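Local atomic coordinates of salivary cystatin-L (Ixodes scapularis, PDB entry 4ZM8), a protein that inhibits host cysteine proteinases such as cathepsins L and S, and so helps the tick to suppress the immune response of its host and to feed. Residues A[63-68]-A[107-112]; A[68-73]-A[78-83]; A[30-33]-A[39-42]; A[18-23]-A[44-49]. All blocks are in the same frame, centred on the assembly; numbering follows the deposited sequence.

Contact 1 of 4, residues A[63-68]-A[107-112]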
loop_
_atom_site.group_PDB
_atom_site.type_symbol
_atom_site.label_atom_id
_atom_site.label_comp_id
_atom_site.label_asym_id
_atom_site.label_seq_id
_atom_site.Cartn_x
_atom_site.Cartn_y
_atom_site.Cartn_z
ATOM N N LEU A 63 11.158 6.353 -16.595
ATOM C CA LEU A 63 12.207 5.602 -17.267
ATOM C C LEU A 63 12.012 5.480 -18.754
ATOM O O LEU A 63 10.885 5.394 -19.235
ATOM C CB LEU A 63 12.302 4.185 -16.697
ATOM C CG LEU A 63 12.586 4.061 -15.214
ATOM C CD1 LEU A 63 12.668 2.598 -14.860
ATOM C CD2 LEU A 63 13.870 4.805 -14.882
ATOM N N LYS A 64 13.131 5.446 -19.466
ATOM C CA LYS A 64 13.165 4.937 -20.829
ATOM C C LYS A 64 13.528 3.456 -20.752
ATOM O O LYS A 64 14.563 3.096 -20.197
ATOM C CB LYS A 64 14.180 5.700 -21.684
ATOM C CG LYS A 64 13.810 7.128 -21.997
ATOM C CD LYS A 64 12.630 7.188 -22.944
ATOM C CE LYS A 64 12.214 8.630 -23.194
ATOM N NZ LYS A 64 13.395 9.515 -23.480
ATOM N N VAL A 65 12.672 2.602 -21.295
ATOM C CA VAL A 65 12.852 1.162 -21.190
ATOM C C VAL A 65 13.113 0.537 -22.568
ATOM O O VAL A 65 12.559 0.975 -23.570
ATOM C CB VAL A 65 11.613 0.536 -20.512
ATOM C CG1 VAL A 65 11.705 -0.968 -20.455
ATOM C CG2 VAL A 65 11.485 1.083 -19.122
ATOM N N ALA A 66 13.976 -0.470 -22.619
ATOM C CA ALA A 66 14.297 -1.157 -23.872
ATOM C C ALA A 66 14.625 -2.640 -23.651
ATOM O O ALA A 66 15.230 -3.004 -22.629
ATOM C CB ALA A 66 15.455 -0.461 -24.561
ATOM N N GLU A 67 14.212 -3.484 -24.606
ATOM C CA GLU A 67 14.515 -4.917 -24.586
ATOM C C GLU A 67 16.032 -5.080 -24.444
ATOM O O GLU A 67 16.797 -4.359 -25.085
ATOM C CB GLU A 67 13.974 -5.603 -25.858
ATOM C CG GLU A 67 14.152 -7.141 -25.939
ATOM C CD GLU A 67 13.396 -7.802 -27.113
ATOM O OE1 GLU A 67 13.514 -9.036 -27.295
ATOM O OE2 GLU A 67 12.681 -7.096 -27.859
ATOM N N SER A 68 16.474 -5.980 -23.570
ATOM C CA SER A 68 17.916 -6.149 -23.345
ATOM C C SER A 68 18.480 -7.332 -24.111
ATOM O O SER A 68 17.758 -8.085 -24.767
ATOM C CB SER A 68 18.231 -6.334 -21.868
ATOM O OG SER A 68 17.667 -7.545 -21.416
ATOM N N SER A 107 5.700 -1.292 -8.092
ATOM C CA SER A 107 4.347 -1.133 -8.593
ATOM C C SER A 107 4.388 -1.493 -10.061
ATOM O O SER A 107 5.440 -1.406 -10.690
ATOM C CB SER A 107 3.835 0.293 -8.395
ATOM O OG SER A 107 4.525 1.207 -9.237
ATOM N N PRO A 108 3.255 -1.916 -10.619
ATOM C CA PRO A 108 3.324 -2.303 -12.029
ATOM C C PRO A 108 3.606 -1.108 -12.952
ATOM O O PRO A 108 2.878 -0.118 -12.935
ATOM C CB PRO A 108 1.936 -2.905 -12.292
ATOM C CG PRO A 108 1.426 -3.296 -10.935
ATOM C CD PRO A 108 1.963 -2.252 -10.006
ATOM N N PHE A 109 4.681 -1.224 -13.732
ATOM C CA PHE A 109 5.078 -0.258 -14.753
ATOM C C PHE A 109 3.901 0.266 -15.578
ATOM O O PHE A 109 3.289 -0.479 -16.354
ATOM C CB PHE A 109 6.115 -0.896 -15.697
ATOM C CG PHE A 109 7.527 -0.790 -15.211
ATOM C CD1 PHE A 109 7.849 -1.078 -13.899
ATOM C CD2 PHE A 109 8.538 -0.412 -16.068
ATOM C CE1 PHE A 109 9.148 -0.984 -13.443
ATOM C CE2 PHE A 109 9.845 -0.318 -15.619
ATOM C CZ PHE A 109 10.144 -0.602 -14.298
ATOM N N GLU A 110 3.580 1.545 -15.400
ATOM C CA GLU A 110 2.558 2.173 -16.216
ATOM C C GLU A 110 3.259 2.845 -17.385
ATOM O O GLU A 110 3.846 3.930 -17.252
ATOM C CB GLU A 110 1.729 3.174 -15.405
ATOM C CG GLU A 110 0.259 3.255 -15.836
ATOM C CD GLU A 110 -0.383 1.876 -15.985
ATOM O OE1 GLU A 110 -0.291 1.064 -15.036
ATOM O OE2 GLU A 110 -0.976 1.596 -17.053
ATOM N N CYS A 111 3.229 2.175 -18.529
ATOM C CA CYS A 111 3.956 2.669 -19.684
ATOM C C CYS A 111 3.156 3.713 -20.442
ATOM O O CYS A 111 2.115 4.183 -19.975
ATOM C CB CYS A 111 4.355 1.514 -20.599
ATOM S SG CYS A 111 5.761 0.568 -19.946
ATOM N N GLU A 112 3.662 4.094 -21.605
ATOM C CA GLU A 112 3.068 5.180 -22.356
ATOM C C GLU A 112 2.615 4.711 -23.723
ATOM O O GLU A 112 3.413 4.197 -24.511
ATOM C CB GLU A 112 4.056 6.325 -22.492
ATOM C CG GLU A 112 3.478 7.564 -23.103
ATOM C CD GLU A 112 4.215 8.785 -22.632
ATOM O OE1 GLU A 112 4.101 9.110 -21.432
ATOM O OE2 GLU A 112 4.931 9.401 -23.450
#

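Contact 2 of 4, residues A[68-73]-A[78-83]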
loop_
_atom_site.group_PDB
_atom_site.type_symbol
_atom_site.label_atom_id
_atom_site.label_comp_id
_atom_site.label_asym_id
_atom_site.label_seq_id
_atom_site.Cartn_x
_atom_site.Cartn_y
_atom_site.Cartn_z
ATOM N N SER A 68 16.474 -5.980 -23.570
ATOM C CA SER A 68 17.916 -6.149 -23.345
ATOM C C SER A 68 18.480 -7.332 -24.111
ATOM O O SER A 68 17.758 -8.085 -24.767
ATOM C CB SER A 68 18.231 -6.334 -21.868
ATOM O OG SER A 68 17.667 -7.545 -21.416
ATOM N N THR A 69 19.784 -7.498 -24.028
ATOM C CA THR A 69 20.423 -8.588 -24.754
ATOM C C THR A 69 20.187 -9.957 -24.082
ATOM O O THR A 69 20.316 -10.995 -24.730
ATOM C CB THR A 69 21.920 -8.329 -24.896
ATOM O OG1 THR A 69 22.467 -8.032 -23.606
ATOM C CG2 THR A 69 22.153 -7.145 -25.812
ATOM N N CYS A 70 19.797 -9.937 -22.805
ATOM C CA CYS A 70 19.682 -11.144 -21.988
ATOM C C CYS A 70 18.321 -11.857 -21.984
ATOM O O CYS A 70 17.264 -11.227 -21.899
ATOM C CB CYS A 70 20.048 -10.807 -20.549
ATOM S SG CYS A 70 21.664 -10.060 -20.374
ATOM N N GLU A 71 18.374 -13.188 -22.046
ATOM C CA GLU A 71 17.184 -14.023 -21.915
ATOM C C GLU A 71 16.687 -13.997 -20.485
ATOM O O GLU A 71 17.456 -13.754 -19.560
ATOM C CB GLU A 71 17.466 -15.471 -22.316
ATOM C CG GLU A 71 18.314 -15.657 -23.567
ATOM C CD GLU A 71 17.501 -15.724 -24.835
ATOM O OE1 GLU A 71 16.607 -14.867 -25.024
ATOM O OE2 GLU A 71 17.763 -16.644 -25.645
ATOM N N LEU A 72 15.396 -14.262 -20.315
ATOM C CA LEU A 72 14.790 -14.361 -18.994
ATOM C C LEU A 72 15.259 -15.594 -18.236
ATOM O O LEU A 72 15.324 -15.624 -17.005
ATOM C CB LEU A 72 13.280 -14.488 -19.126
ATOM C CG LEU A 72 12.554 -13.215 -19.565
ATOM C CD1 LEU A 72 11.120 -13.512 -19.885
ATOM C CD2 LEU A 72 12.650 -12.206 -18.466
ATOM N N THR A 73 15.631 -16.607 -18.998
ATOM C CA THR A 73 16.167 -17.839 -18.453
ATOM C C THR A 73 17.569 -17.675 -17.862
ATOM O O THR A 73 18.268 -18.659 -17.664
ATOM C CB THR A 73 16.210 -18.924 -19.542
ATOM O OG1 THR A 73 17.019 -18.459 -20.637
ATOM C CG2 THR A 73 14.806 -19.218 -20.058
ATOM N N LYS A 78 23.033 -5.529 -14.594
ATOM C CA LYS A 78 22.960 -4.190 -15.160
ATOM C C LYS A 78 24.096 -3.948 -16.155
ATOM O O LYS A 78 23.904 -3.268 -17.158
ATOM C CB LYS A 78 22.975 -3.120 -14.052
ATOM C CG LYS A 78 24.360 -2.709 -13.562
ATOM C CD LYS A 78 24.317 -1.578 -12.522
ATOM C CE LYS A 78 23.590 -1.979 -11.228
ATOM N NZ LYS A 78 24.389 -2.860 -10.313
ATOM N N ASP A 79 25.249 -4.565 -15.921
ATOM C CA ASP A 79 26.431 -4.279 -16.731
ATOM C C ASP A 79 26.509 -5.153 -17.978
ATOM O O ASP A 79 27.171 -4.804 -18.949
ATOM C CB ASP A 79 27.690 -4.442 -15.885
ATOM C CG ASP A 79 27.632 -3.615 -14.627
ATOM O OD1 ASP A 79 27.853 -2.390 -14.735
ATOM O OD2 ASP A 79 27.329 -4.181 -13.546
ATOM N N THR A 80 25.800 -6.272 -17.952
ATOM C CA THR A 80 25.794 -7.211 -19.064
ATOM C C THR A 80 24.531 -7.097 -19.914
ATOM O O THR A 80 24.584 -7.152 -21.137
ATOM C CB THR A 80 25.934 -8.639 -18.536
ATOM O OG1 THR A 80 27.275 -8.818 -18.085
ATOM C CG2 THR A 80 25.600 -9.681 -19.610
ATOM N N CYS A 81 23.393 -6.918 -19.269
ATOM C CA CYS A 81 22.151 -6.864 -20.009
ATOM C C CYS A 81 21.837 -5.452 -20.499
ATOM O O CYS A 81 20.956 -4.783 -19.976
ATOM C CB CYS A 81 21.021 -7.407 -19.138
ATOM S SG CYS A 81 21.330 -9.119 -18.590
ATOM N N LEU A 82 22.561 -5.016 -21.524
ATOM C CA LEU A 82 22.424 -3.670 -22.077
ATOM C C LEU A 82 21.247 -3.534 -23.044
ATOM O O LEU A 82 20.707 -4.531 -23.536
ATOM C CB LEU A 82 23.713 -3.286 -22.785
ATOM C CG LEU A 82 24.919 -3.263 -21.863
ATOM C CD1 LEU A 82 26.185 -3.103 -22.685
ATOM C CD2 LEU A 82 24.759 -2.148 -20.822
ATOM N N PRO A 83 20.826 -2.294 -23.311
ATOM C CA PRO A 83 19.712 -2.144 -24.248
ATOM C C PRO A 83 20.086 -2.506 -25.684
ATOM O O PRO A 83 21.087 -2.006 -26.208
ATOM C CB PRO A 83 19.351 -0.658 -24.120
ATOM C CG PRO A 83 20.535 -0.017 -23.526
ATOM C CD PRO A 83 21.156 -1.024 -22.647
#

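Contact 3 of 4, residues A[30-33]-A[39-42]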
loop_
_atom_site.group_PDB
_atom_site.type_symbol
_atom_site.label_atom_id
_atom_site.label_comp_id
_atom_site.label_asym_id
_atom_site.label_seq_id
_atom_site.Cartn_x
_atom_site.Cartn_y
_atom_site.Cartn_z
ATOM N N TRP A 30 -15.962 2.572 6.879
ATOM C CA TRP A 30 -16.061 1.458 5.961
ATOM C C TRP A 30 -17.511 1.133 5.614
ATOM O O TRP A 30 -17.852 1.027 4.445
ATOM C CB TRP A 30 -15.361 0.225 6.533
ATOM C CG TRP A 30 -15.582 -0.987 5.683
ATOM C CD1 TRP A 30 -14.961 -1.287 4.503
ATOM C CD2 TRP A 30 -16.500 -2.053 5.937
ATOM N NE1 TRP A 30 -15.434 -2.479 4.012
ATOM C CE2 TRP A 30 -16.382 -2.972 4.875
ATOM C CE3 TRP A 30 -17.407 -2.327 6.961
ATOM C CZ2 TRP A 30 -17.137 -4.130 4.806
ATOM C CZ3 TRP A 30 -18.161 -3.485 6.890
ATOM C CH2 TRP A 30 -18.023 -4.367 5.823
ATOM N N SER A 31 -18.362 0.994 6.626
ATOM C CA SER A 31 -19.744 0.538 6.433
ATOM C C SER A 31 -20.635 1.556 5.714
ATOM O O SER A 31 -21.635 1.182 5.094
ATOM C CB SER A 31 -20.360 0.179 7.780
ATOM O OG SER A 31 -20.362 1.318 8.622
ATOM N N ALA A 32 -20.266 2.833 5.818
ATOM C CA ALA A 32 -20.900 3.913 5.066
ATOM C C ALA A 32 -20.847 3.638 3.577
ATOM O O ALA A 32 -21.858 3.657 2.891
ATOM C CB ALA A 32 -20.227 5.226 5.373
ATOM N N GLN A 33 -19.649 3.356 3.090
ATOM C CA GLN A 33 -19.438 3.026 1.690
ATOM C C GLN A 33 -20.055 1.692 1.275
ATOM O O GLN A 33 -20.050 1.357 0.102
ATOM C CB GLN A 33 -17.943 3.006 1.391
ATOM C CG GLN A 33 -17.207 4.222 1.915
ATOM C CD GLN A 33 -15.728 3.947 2.124
ATOM O OE1 GLN A 33 -15.282 2.793 2.066
ATOM N NE2 GLN A 33 -14.963 5.003 2.400
ATOM N N HIS A 39 -27.917 1.678 7.859
ATOM C CA HIS A 39 -27.347 2.213 9.102
ATOM C C HIS A 39 -25.823 2.113 9.143
ATOM O O HIS A 39 -25.221 1.322 8.409
ATOM C CB HIS A 39 -27.926 1.477 10.318
ATOM C CG HIS A 39 -29.382 1.733 10.547
ATOM N ND1 HIS A 39 -30.349 1.397 9.625
ATOM C CD2 HIS A 39 -30.039 2.296 11.588
ATOM C CE1 HIS A 39 -31.537 1.740 10.089
ATOM N NE2 HIS A 39 -31.378 2.285 11.281
ATOM N N PHE A 40 -25.202 2.892 10.020
ATOM C CA PHE A 40 -23.792 2.663 10.327
ATOM C C PHE A 40 -23.622 1.356 11.085
ATOM O O PHE A 40 -24.499 0.959 11.864
ATOM C CB PHE A 40 -23.203 3.797 11.169
ATOM C CG PHE A 40 -23.121 5.096 10.451
ATOM C CD1 PHE A 40 -22.114 5.327 9.537
ATOM C CD2 PHE A 40 -24.053 6.090 10.685
ATOM C CE1 PHE A 40 -22.041 6.526 8.873
ATOM C CE2 PHE A 40 -23.984 7.288 10.023
ATOM C CZ PHE A 40 -22.976 7.504 9.117
ATOM N N ASP A 41 -22.509 0.677 10.836
ATOM C CA ASP A 41 -22.027 -0.367 11.730
ATOM C C ASP A 41 -21.277 0.344 12.830
ATOM O O ASP A 41 -20.792 1.459 12.625
ATOM C CB ASP A 41 -21.102 -1.349 11.023
ATOM C CG ASP A 41 -21.843 -2.396 10.240
ATOM O OD1 ASP A 41 -23.083 -2.496 10.416
ATOM O OD2 ASP A 41 -21.178 -3.124 9.466
ATOM N N THR A 42 -21.175 -0.279 13.992
ATOM C CA THR A 42 -20.370 0.313 15.051
ATOM C C THR A 42 -19.549 -0.752 15.780
ATOM O O THR A 42 -19.519 -1.924 15.395
ATOM C CB THR A 42 -21.240 1.097 16.053
ATOM O OG1 THR A 42 -20.411 1.957 16.845
ATOM C CG2 THR A 42 -22.016 0.141 16.953
#

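Contact 4 of 4, residues A[18-23]-A[44-49]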
loop_
_atom_site.group_PDB
_atom_site.type_symbol
_atom_site.label_atom_id
_atom_site.label_comp_id
_atom_site.label_asym_id
_atom_site.label_seq_id
_atom_site.Cartn_x
_atom_site.Cartn_y
_atom_site.Cartn_z
ATOM N N GLU A 18 -7.305 5.357 22.360
ATOM C CA GLU A 18 -6.887 5.599 20.979
ATOM C C GLU A 18 -7.259 4.442 20.057
ATOM O O GLU A 18 -7.646 4.668 18.905
ATOM C CB GLU A 18 -5.375 5.850 20.883
ATOM C CG GLU A 18 -4.957 7.297 20.501
ATOM C CD GLU A 18 -5.831 7.980 19.412
ATOM O OE1 GLU A 18 -6.159 7.350 18.374
ATOM O OE2 GLU A 18 -6.190 9.166 19.605
ATOM N N PHE A 19 -7.145 3.209 20.550
ATOM C CA PHE A 19 -7.457 2.051 19.713
ATOM C C PHE A 19 -8.950 1.988 19.492
ATOM O O PHE A 19 -9.423 1.527 18.446
ATOM C CB PHE A 19 -6.980 0.731 20.339
ATOM C CG PHE A 19 -5.514 0.675 20.604
ATOM C CD1 PHE A 19 -4.638 1.496 19.916
ATOM C CD2 PHE A 19 -5.007 -0.205 21.540
ATOM C CE1 PHE A 19 -3.282 1.451 20.165
ATOM C CE2 PHE A 19 -3.638 -0.262 21.789
ATOM C CZ PHE A 19 -2.780 0.571 21.099
ATOM N N LEU A 20 -9.688 2.441 20.499
ATOM C CA LEU A 20 -11.135 2.407 20.442
ATOM C C LEU A 20 -11.613 3.413 19.411
ATOM O O LEU A 20 -12.513 3.124 18.610
ATOM C CB LEU A 20 -11.737 2.697 21.818
ATOM C CG LEU A 20 -13.253 2.520 21.911
ATOM C CD1 LEU A 20 -13.679 1.133 21.456
ATOM C CD2 LEU A 20 -13.733 2.799 23.324
ATOM N N ASN A 21 -10.985 4.588 19.429
ATOM C CA ASN A 21 -11.260 5.652 18.476
ATOM C C ASN A 21 -10.897 5.272 17.051
ATOM O O ASN A 21 -11.557 5.669 16.102
ATOM C CB ASN A 21 -10.514 6.919 18.886
ATOM C CG ASN A 21 -11.057 7.524 20.163
ATOM O OD1 ASN A 21 -11.881 6.924 20.842
ATOM N ND2 ASN A 21 -10.595 8.715 20.494
ATOM N N LEU A 22 -9.848 4.491 16.896
ATOM C CA LEU A 22 -9.464 4.051 15.564
ATOM C C LEU A 22 -10.433 3.012 15.044
ATOM O O LEU A 22 -10.683 2.926 13.843
ATOM C CB LEU A 22 -8.034 3.500 15.567
ATOM C CG LEU A 22 -7.048 4.437 14.851
ATOM C CD1 LEU A 22 -7.330 5.885 15.209
ATOM C CD2 LEU A 22 -5.605 4.083 15.185
ATOM N N ALA A 23 -10.986 2.230 15.964
ATOM C CA ALA A 23 -11.920 1.179 15.603
ATOM C C ALA A 23 -13.265 1.795 15.207
ATOM O O ALA A 23 -13.956 1.297 14.321
ATOM C CB ALA A 23 -12.076 0.199 16.753
ATOM N N ALA A 44 -19.094 -3.154 18.679
ATOM C CA ALA A 44 -19.525 -3.900 19.852
ATOM C C ALA A 44 -18.305 -4.137 20.743
ATOM O O ALA A 44 -18.326 -3.785 21.920
ATOM C CB ALA A 44 -20.177 -5.220 19.459
ATOM N N GLU A 45 -17.232 -4.696 20.172
ATOM C CA GLU A 45 -16.020 -4.948 20.945
ATOM C C GLU A 45 -14.721 -4.970 20.182
ATOM O O GLU A 45 -14.612 -5.605 19.141
ATOM C CB GLU A 45 -16.131 -6.276 21.676
ATOM C CG GLU A 45 -14.965 -6.509 22.586
ATOM C CD GLU A 45 -15.267 -7.545 23.625
ATOM O OE1 GLU A 45 -15.835 -7.164 24.671
ATOM O OE2 GLU A 45 -14.951 -8.735 23.388
ATOM N N VAL A 46 -13.720 -4.295 20.738
ATOM C CA VAL A 46 -12.338 -4.457 20.300
ATOM C C VAL A 46 -11.738 -5.735 20.888
ATOM O O VAL A 46 -11.311 -5.788 22.043
ATOM C CB VAL A 46 -11.453 -3.272 20.710
ATOM C CG1 VAL A 46 -10.014 -3.516 20.270
ATOM C CG2 VAL A 46 -11.987 -1.977 20.141
ATOM N N VAL A 47 -11.712 -6.760 20.062
ATOM C CA VAL A 47 -11.157 -8.041 20.416
ATOM C C VAL A 47 -9.629 -7.998 20.481
ATOM O O VAL A 47 -9.044 -8.241 21.531
ATOM C CB VAL A 47 -11.593 -9.088 19.400
ATOM C CG1 VAL A 47 -11.083 -10.448 19.806
ATOM C CG2 VAL A 47 -13.112 -9.061 19.256
ATOM N N LYS A 48 -8.984 -7.686 19.357
ATOM C CA LYS A 48 -7.519 -7.686 19.305
ATOM C C LYS A 48 -6.919 -6.466 18.590
ATOM O O LYS A 48 -7.506 -5.904 17.659
ATOM C CB LYS A 48 -7.004 -8.960 18.625
ATOM C CG LYS A 48 -5.594 -9.355 19.094
ATOM C CD LYS A 48 -4.830 -10.181 18.067
ATOM C CE LYS A 48 -5.574 -11.435 17.662
ATOM N NZ LYS A 48 -4.763 -12.239 16.697
ATOM N N VAL A 49 -5.733 -6.069 19.041
ATOM C CA VAL A 49 -5.011 -4.949 18.456
ATOM C C VAL A 49 -3.535 -5.284 18.257
ATOM O O VAL A 49 -2.802 -5.491 19.230
ATOM C CB VAL A 49 -5.118 -3.685 19.327
ATOM C CG1 VAL A 49 -4.202 -2.594 18.795
ATOM C CG2 VAL A 49 -6.533 -3.198 19.364
#

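Contact 1 of 4, residues A[63-68]-A[107-112]
L63 and V65 reach F109 through branches set by their first torsions. In L63, CG lies anti to the carbonyl carbon (chi1 -59°) and CD1 is carried to the ring. In V65, CG1 is anti to the backbone N (chi1 176°), and the other branch, CG2, meets F109. L63 CD1 sits 4.1 Å from F109 CZ and comes to the ring obliquely. V65 CG2 is 4.1 Å from F109 CE2 and lies at the ring edge, near its plane. L63 and V65 belong to strand 39-68, and F109 to the loop after strand 104-106. Between them runs strand 90-99: L63 pairs with C92 and V65 with R90, while the F109 ring also touches C92 and T94. The disulfide of C111 to C92, which corresponds to the second, C-terminal disulfide of type 2 cystatins, and the backbone bonding of E110 with T93 tie the loop to that same strand. W30 of the second subunit stacks on F109, and T27 of that subunit packs on both F109 and L63. All three touching residues are buried. No hydrogen bond crosses between 63-68 and 107-112, so their direct contact is apolar packing, and the directional bonds that place the loop are made with strand 90-99.

Contact 2 of 4, residues A[68-73]-A[78-83]
C70 and C81 form the tight centre of this contact, a disulfide with SG of C70 2.0 Å from SG of C81. Its torsion about the S-S bond is -101°, close to the usual right angle. Each SG lies anti to its carbonyl carbon and beside its backbone N. S68 packs next to the bridge, with its CB 4.0 Å from CB of C81. S68 also forms a single beta bridge with P83. Next to it, T69 N gives a weak hydrogen bond to L82 O, 3.1 Å long and bent to 133°. C81 is the centre of an inverse gamma turn, in which L82 N bonds weakly to T80 O. The bridge closes off residues 71-80, the first part of the long connection between strands 39-68 and 90-99. It matches the first of the two disulfides of type 2 cystatins. The outer side is looser. T69, T80 and L82 are exposed there, and T80 meets the disulfide through CG2, 4.0 Å from SG of C70. T69 OG1 stands 3.4 Å from T80 O, and the side chain of L82 starts away from 68-73. On the buried side, S68 OG is hydrogen-bonded to F40 O of the second subunit, and it also accepts a weak hydrogen bond from C70 N. C81 O has a weak bond from T42 OG1 of that subunit.

Contact 3 of 4, residues A[30-33]-A[39-42]
S31 OG is gripped from both the strand and its own helix. It accepts a hydrogen bond from D41 N, 3.1 Å away and fairly straight at 163°. It is also bonded to T27 O, one turn back in helix 17-32, with a weaker bond to S28 O. With chi1 at 60°, OG sits between the backbone N and the carbonyl carbon of S31, where it meets both the helix carbonyls and the strand amide. Beside the bond the side chains also pack, with CB of S31 3.7 Å from CB of D41. F40 and D41 flank this bond. The F40 ring turns its edge to S31 OG, and its CE1 is 4.2 Å from CB of A32, which approaches the ring obliquely. The D41 carboxylate goes toward W30. Its OD2 lies 4.0 Å from CZ3 of W30, at the indole edge and near its plane, with the carboxylate tilted 37° from the ring. D41 OD2 has its main partner elsewhere, in a salt bridge to R90 of the second subunit. W30, too, lies at the dimer interface. The contact thus joins the end of helix 17-32 to the start of strand 39-68 across a short loop. Its one direct hydrogen bond satisfies a buried strand amide with a helix hydroxyl. The charge of D41 is probably balanced mainly by R90 of the second subunit, so the chemistry of this buried corner depends in part on the dimer.

Contact 4 of 4, residues A[18-23]-A[44-49]
Helix 18-23 crosses strand 45-49 at 109°, with the axes 9.4 Å apart at their closest. F19, L20 and A23 of the helix meet V46 and V49 of the strand. V46 and V49 are three residues apart, yet both point their side chains toward the helix. V47 between them has helix-like backbone angles, which fits an irregularity in the long strand 39-68. F19 and V49 make the more intimate pair. CG1 of V49 stands over one face of the F19 ring, 3.8 Å from its centroid and 15° off the ring normal. This is a CH-pi contact. The methyl is shifted toward the rim, and its nearest ring atom is CD2 of F19, 3.7 Å from V49 CG1. The second branch, CG2 of V49, lies 4.1 Å from F19 CB. V46 serves two helix residues with one methyl. Its CG2 is 3.8 Å from CD1 of L20 and 4.0 Å from CB of A23. L20 holds CG anti to its backbone N (chi1 -173°), and the next torsion turns CD1 to V46. No hydrogen bond links 18-23 with 44-49, so the interface is wholly apolar side-chain packing. The second subunit continues the layer: its L63 packs on A23, its Y59 packs on L22, and one of its strands pairs with V46 and V49. A helix lying across an antiparallel sheet is the hallmark of the cystatin fold, here with part of the sheet supplied by the other chain.

How the contacts relate
Contacts 3 and 4 lie at one end of the chain, contacts 1 and 2 at the other. Contacts 3 and 4 share helix 17-32 and strand 39-68, with centres about 15 Å apart. Along the chain contact 3 is nested inside contact 4. Contact 2 is likewise nested inside contact 1, also about 15 Å away between centres, and shares S68 with it. The two ends are 40 to 52 Å apart between centres. Strand 39-68 spans the distance. All four contacts touch the second subunit, whose strands continue the sheet. This is consistent with a domain-swapped dimer, a form predicted to be inactive against target proteases and probably not formed in vivo.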